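Local structure of NAD-dependent epimerase/dehydratase (Methylobacillus flagellatus KT, 3GPI) at residues I66-V71 / H103-S108; T150-S155 / A192-L197. The protein is of unconfirmed function but belongs to the NAD-dependent epimerase/dehydratase family and probably binds a nicotinamide dinucleotide in a Rossmann-type domain. All coordinates share one frame; numbering follows the deposited sequence.

Contact 1 of 2, residues I66-V71 / H103-S108; sequences ILVYCV and HVFFVS
I66 lays its CG2 methyl against the edge of the F105 ring, in plane, 3.7 Å from CD2 of F105, while its other branch carries CD1 to within 3.6 Å of CB of H103. With CG2 anti to the backbone N (chi1 -56°), that methyl is the branch turned to F105. Cutting I66 back to an alanine is likely to strip the F105 edge and the H103 methylene of this apolar neighbour and leave a gap there. Strands 66-69 and 103-108 run parallel, axes 4.7 Å apart, as neighbours in the central sheet of the Rossmann-type fold, joined through a connection containing helix 86-95. Four backbone bonds zip them together, from L67 N to H103 O (3.1 Å) through to V107 N to Y69 O. A water donates to both Y69 O and V107 O. On the face that carries L67 and V104, Y69 and F106 point the same way, rim to rim, planes at 13°; CD2 of Y69 lies 3.7 Å from CE1 of F106, and helix 86-95 packs on both through L89. H103 hydrogen-bonds S148 OG through ND1 and T150 OG1 through NE2, its CD2 above the rim of one face of F105.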
loop_
_atom_site.group_PDB
_atom_site.type_symbol
_atom_site.label_atom_id
_atom_site.label_comp_id
_atom_site.label_asym_id
_atom_site.label_seq_id
_atom_site.Cartn_x
_atom_site.Cartn_y
_atom_site.Cartn_z
ATOM N N ILE A 66 15.648 -7.164 7.096
ATOM C CA ILE A 66 14.664 -6.201 6.637
ATOM C C ILE A 66 13.306 -6.525 7.252
ATOM O O ILE A 66 12.878 -7.693 7.250
ATOM C CB ILE A 66 14.529 -6.220 5.091
ATOM C CG1 ILE A 66 15.856 -5.969 4.391
ATOM C CG2 ILE A 66 13.440 -5.257 4.591
ATOM C CD1 ILE A 66 16.381 -4.563 4.469
ATOM N N LEU A 67 12.651 -5.504 7.829
ATOM C CA LEU A 67 11.249 -5.617 8.221
ATOM C C LEU A 67 10.381 -4.854 7.246
ATOM O O LEU A 67 10.670 -3.688 6.994
ATOM C CB LEU A 67 11.058 -5.041 9.616
ATOM C CG LEU A 67 9.606 -4.913 10.102
ATOM C CD1 LEU A 67 8.908 -6.262 10.235
ATOM C CD2 LEU A 67 9.599 -4.159 11.444
ATOM N N VAL A 68 9.349 -5.506 6.692
ATOM C CA VAL A 68 8.313 -4.777 5.960
ATOM C C VAL A 68 7.066 -4.839 6.827
ATOM O O VAL A 68 6.568 -5.934 7.096
ATOM C CB VAL A 68 8.019 -5.411 4.569
ATOM C CG1 VAL A 68 6.982 -4.576 3.848
ATOM C CG2 VAL A 68 9.293 -5.488 3.760
ATOM N N TYR A 69 6.593 -3.685 7.281
ATOM C CA TYR A 69 5.477 -3.660 8.198
ATOM C C TYR A 69 4.247 -3.157 7.460
ATOM O O TYR A 69 4.209 -2.001 7.058
ATOM C CB TYR A 69 5.823 -2.761 9.388
ATOM C CG TYR A 69 4.871 -2.887 10.547
ATOM C CD1 TYR A 69 5.071 -3.847 11.524
ATOM C CD2 TYR A 69 3.758 -2.055 10.642
ATOM C CE1 TYR A 69 4.195 -3.983 12.572
ATOM C CE2 TYR A 69 2.883 -2.165 11.704
ATOM C CZ TYR A 69 3.103 -3.138 12.653
ATOM O OH TYR A 69 2.220 -3.264 13.691
ATOM N N CYS A 70 3.283 -4.056 7.312
ATOM C CA CYS A 70 2.046 -3.801 6.567
ATOM C C CYS A 70 0.821 -3.701 7.485
ATOM O O CYS A 70 -0.245 -3.306 7.005
ATOM C CB CYS A 70 1.796 -4.954 5.617
ATOM S SG CYS A 70 3.149 -5.363 4.530
ATOM N N VAL A 71 0.974 -4.002 8.781
ATOM C CA VAL A 71 -0.198 -4.141 9.678
ATOM C C VAL A 71 -0.991 -2.825 9.834
ATOM O O VAL A 71 -2.219 -2.846 9.764
ATOM C CB VAL A 71 0.204 -4.734 11.051
ATOM C CG1 VAL A 71 -0.999 -4.783 12.033
ATOM C CG2 VAL A 71 0.839 -6.120 10.857
ATOM N N HIS A 103 16.961 -2.242 7.895
ATOM C CA HIS A 103 16.010 -1.308 7.327
ATOM C C HIS A 103 14.608 -1.730 7.661
ATOM O O HIS A 103 14.288 -2.912 7.707
ATOM C CB HIS A 103 16.146 -1.207 5.797
ATOM C CG HIS A 103 15.802 0.155 5.264
ATOM N ND1 HIS A 103 16.612 1.253 5.436
ATOM C CD2 HIS A 103 14.688 0.610 4.643
ATOM C CE1 HIS A 103 16.051 2.310 4.875
ATOM N NE2 HIS A 103 14.879 1.947 4.392
ATOM N N VAL A 104 13.760 -0.726 7.892
ATOM C CA VAL A 104 12.327 -0.936 8.048
ATOM C C VAL A 104 11.571 -0.255 6.911
ATOM O O VAL A 104 11.732 0.935 6.691
ATOM C CB VAL A 104 11.826 -0.362 9.359
ATOM C CG1 VAL A 104 10.318 -0.562 9.467
ATOM C CG2 VAL A 104 12.529 -1.013 10.523
ATOM N N PHE A 105 10.766 -1.004 6.160
ATOM C CA PHE A 105 9.831 -0.426 5.190
ATOM C C PHE A 105 8.460 -0.414 5.826
ATOM O O PHE A 105 7.948 -1.476 6.235
ATOM C CB PHE A 105 9.811 -1.227 3.883
ATOM C CG PHE A 105 11.091 -1.167 3.113
ATOM C CD1 PHE A 105 11.329 -0.105 2.255
ATOM C CD2 PHE A 105 12.102 -2.126 3.276
ATOM C CE1 PHE A 105 12.497 -0.027 1.535
ATOM C CE2 PHE A 105 13.290 -2.039 2.544
ATOM C CZ PHE A 105 13.495 -0.998 1.684
ATOM N N PHE A 106 7.857 0.778 5.947
ATOM C CA PHE A 106 6.592 0.876 6.632
ATOM C C PHE A 106 5.533 1.311 5.637
ATOM O O PHE A 106 5.687 2.382 5.008
ATOM C CB PHE A 106 6.738 1.890 7.772
ATOM C CG PHE A 106 5.463 2.182 8.503
ATOM C CD1 PHE A 106 4.984 1.317 9.478
ATOM C CD2 PHE A 106 4.741 3.331 8.213
ATOM C CE1 PHE A 106 3.770 1.578 10.155
ATOM C CE2 PHE A 106 3.541 3.613 8.880
ATOM C CZ PHE A 106 3.053 2.743 9.839
ATOM N N VAL A 107 4.460 0.526 5.521
ATOM C CA VAL A 107 3.384 0.847 4.587
ATOM C C VAL A 107 2.393 1.733 5.303
ATOM O O VAL A 107 1.672 1.324 6.203
ATOM C CB VAL A 107 2.695 -0.402 4.014
ATOM C CG1 VAL A 107 1.591 -0.017 3.038
ATOM C CG2 VAL A 107 3.721 -1.337 3.336
ATOM N N SER A 108 2.371 2.967 4.857
ATOM C CA SER A 108 1.450 3.974 5.388
ATOM C C SER A 108 0.383 4.239 4.338
ATOM O O SER A 108 0.192 3.447 3.404
ATOM C CB SER A 108 2.276 5.202 5.673
ATOM O OG SER A 108 1.508 6.265 6.258
HETATM O O HOH W 1 1.687 -0.696 7.864
#

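Contact 2 of 2, residues T150-S155 / A192-L197; sequences TILRFS and AFIAYL
Strand 150-154 and helix 192-197 run nearly antiparallel, at 164°, with axes 11.4 Å apart at closest approach, so only side chains bridge the gap between sheet and helix. L152 touches three of the helix side chains, and its two methyls divide the work. CD1 presses on CG1 of I194 at 3.5 Å, tighter than usual for two carbons, and CD2 meets both CE2 of F193 and CD1 of L197, 3.9 Å from each. With chi1 -60° and chi2 168°, the L152 chain is extended toward the helix and both methyls end against it. L197 slides past L152 in the opposite direction. F154 crosses I194 at about a right angle, its CZ meeting CD1 of I194 at 4.0 Å. One face of the F193 ring carries CG of L197, one helical turn on, and the ring also makes edge-to-face pairs with Y210 and Y259. This is the helix-on-sheet layering of an alpha/beta Rossmann-type domain, with helix 13-24 flanking I194 through L18. No hydrogen bond crosses between the two segments: the contact is purely apolar and buried, so what holds helix to strand here is probably close fit and the exclusion of water.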
loop_
_atom_site.group_PDB
_atom_site.type_symbol
_atom_site.label_atom_id
_atom_site.label_comp_id
_atom_site.label_asym_id
_atom_site.label_seq_id
_atom_site.Cartn_x
_atom_site.Cartn_y
_atom_site.Cartn_z
ATOM N N THR A 150 12.098 3.581 5.501
ATOM C CA THR A 150 11.416 4.197 4.387
ATOM C C THR A 150 9.940 4.013 4.640
ATOM O O THR A 150 9.452 2.893 4.762
ATOM C CB THR A 150 11.774 3.518 3.087
ATOM O OG1 THR A 150 13.175 3.693 2.852
ATOM C CG2 THR A 150 10.969 4.147 1.917
ATOM N N ILE A 151 9.243 5.138 4.718
ATOM C CA ILE A 151 7.790 5.153 4.827
ATOM C C ILE A 151 7.239 5.222 3.401
ATOM O O ILE A 151 7.671 6.010 2.562
ATOM C CB ILE A 151 7.369 6.401 5.594
ATOM C CG1 ILE A 151 7.799 6.286 7.059
ATOM C CG2 ILE A 151 5.857 6.628 5.489
ATOM C CD1 ILE A 151 7.798 7.634 7.730
ATOM N N LEU A 152 6.278 4.329 3.154
ATOM C CA LEU A 152 5.646 4.228 1.838
ATOM C C LEU A 152 4.177 4.605 2.004
ATOM O O LEU A 152 3.379 3.787 2.506
ATOM C CB LEU A 152 5.764 2.782 1.344
ATOM C CG LEU A 152 7.228 2.339 1.224
ATOM C CD1 LEU A 152 7.272 0.832 1.028
ATOM C CD2 LEU A 152 7.959 3.073 0.128
ATOM N N ARG A 153 3.813 5.835 1.605
ATOM C CA ARG A 153 2.395 6.226 1.725
ATOM C C ARG A 153 1.653 5.778 0.474
ATOM O O ARG A 153 1.825 6.372 -0.590
ATOM C CB ARG A 153 2.295 7.745 1.878
ATOM C CG ARG A 153 2.747 8.192 3.262
ATOM C CD ARG A 153 2.682 9.713 3.425
ATOM N NE ARG A 153 3.224 10.098 4.726
ATOM C CZ ARG A 153 3.714 11.315 4.996
ATOM N NH1 ARG A 153 3.725 12.261 4.079
ATOM N NH2 ARG A 153 4.216 11.534 6.196
ATOM N N PHE A 154 0.943 4.645 0.602
ATOM C CA PHE A 154 0.231 4.072 -0.540
ATOM C C PHE A 154 -1.089 4.824 -0.746
ATOM O O PHE A 154 -1.780 5.146 0.238
ATOM C CB PHE A 154 -0.134 2.619 -0.234
ATOM C CG PHE A 154 0.920 1.597 -0.586
ATOM C CD1 PHE A 154 0.545 0.462 -1.288
ATOM C CD2 PHE A 154 2.235 1.748 -0.211
ATOM C CE1 PHE A 154 1.501 -0.518 -1.622
ATOM C CE2 PHE A 154 3.200 0.796 -0.579
ATOM C CZ PHE A 154 2.846 -0.344 -1.259
ATOM N N SER A 155 -1.425 5.116 -2.007
ATOM C CA SER A 155 -2.791 5.542 -2.319
ATOM C C SER A 155 -3.719 4.330 -2.277
ATOM O O SER A 155 -3.377 3.307 -1.691
ATOM C CB SER A 155 -2.790 6.289 -3.634
ATOM O OG SER A 155 -2.303 5.520 -4.705
ATOM N N ALA A 192 5.895 -4.798 -6.054
ATOM C CA ALA A 192 7.118 -4.786 -6.862
ATOM C C ALA A 192 7.966 -3.566 -6.543
ATOM O O ALA A 192 9.188 -3.631 -6.600
ATOM C CB ALA A 192 6.794 -4.832 -8.342
ATOM N N PHE A 193 7.358 -2.438 -6.183
ATOM C CA PHE A 193 8.172 -1.271 -5.820
ATOM C C PHE A 193 8.910 -1.546 -4.514
ATOM O O PHE A 193 10.109 -1.221 -4.372
ATOM C CB PHE A 193 7.284 -0.025 -5.685
ATOM C CG PHE A 193 8.052 1.217 -5.276
ATOM C CD1 PHE A 193 9.094 1.677 -6.036
ATOM C CD2 PHE A 193 7.678 1.932 -4.149
ATOM C CE1 PHE A 193 9.793 2.819 -5.685
ATOM C CE2 PHE A 193 8.376 3.081 -3.762
ATOM C CZ PHE A 193 9.427 3.516 -4.535
ATOM N N ILE A 194 8.248 -2.148 -3.541
ATOM C CA ILE A 194 8.968 -2.507 -2.307
ATOM C C ILE A 194 10.089 -3.509 -2.583
ATOM O O ILE A 194 11.215 -3.341 -2.094
ATOM C CB ILE A 194 8.042 -3.084 -1.247
ATOM C CG1 ILE A 194 6.981 -2.044 -0.876
ATOM C CG2 ILE A 194 8.844 -3.545 -0.032
ATOM C CD1 ILE A 194 5.869 -2.598 -0.023
ATOM N N ALA A 195 9.834 -4.505 -3.437
ATOM C CA ALA A 195 10.909 -5.442 -3.806
ATOM C C ALA A 195 12.025 -4.734 -4.508
ATOM O O ALA A 195 13.208 -5.062 -4.269
ATOM C CB ALA A 195 10.380 -6.581 -4.680
ATOM N N TYR A 196 11.693 -3.760 -5.348
ATOM C CA TYR A 196 12.725 -2.990 -6.040
ATOM C C TYR A 196 13.569 -2.207 -5.029
ATOM O O TYR A 196 14.832 -2.200 -5.120
ATOM C CB TYR A 196 12.084 -2.056 -7.063
ATOM C CG TYR A 196 13.008 -1.093 -7.748
ATOM C CD1 TYR A 196 13.821 -1.532 -8.793
ATOM C CD2 TYR A 196 13.020 0.263 -7.402
ATOM C CE1 TYR A 196 14.628 -0.659 -9.453
ATOM C CE2 TYR A 196 13.874 1.162 -8.068
ATOM C CZ TYR A 196 14.654 0.672 -9.094
ATOM O OH TYR A 196 15.495 1.552 -9.768
ATOM N N LEU A 197 12.929 -1.611 -4.039
ATOM C CA LEU A 197 13.701 -0.833 -3.055
ATOM C C LEU A 197 14.577 -1.772 -2.244
ATOM O O LEU A 197 15.664 -1.404 -1.832
ATOM C CB LEU A 197 12.782 -0.038 -2.125
ATOM C CG LEU A 197 12.000 1.075 -2.804
ATOM C CD1 LEU A 197 11.132 1.739 -1.757
ATOM C CD2 LEU A 197 12.936 2.093 -3.488
#

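In the fold
Contacts 1 and 2 share one central sheet and lie about 9 Å apart, centre to centre. Strand 103-109 is the bridge: it pairs with 66-69 on one edge and with 149-158 on the other, where F106 O meets L152 N at 2.8 Å and S108 N meets L152 O at 2.7 Å, both probable hydrogen bonds. F105 links their side chains, its CE1 lying 3.7 Å from CB of L197 and its CD1 3.7 Å from CB of T150, so the core packed under helix 187-201 runs on into contact 1. C70 touches, and I194 lies near, the glycines G10, G12 and G15 of an apparent Rossmann-type GxGxxG motif, which probably binds the dinucleotide, as in the family.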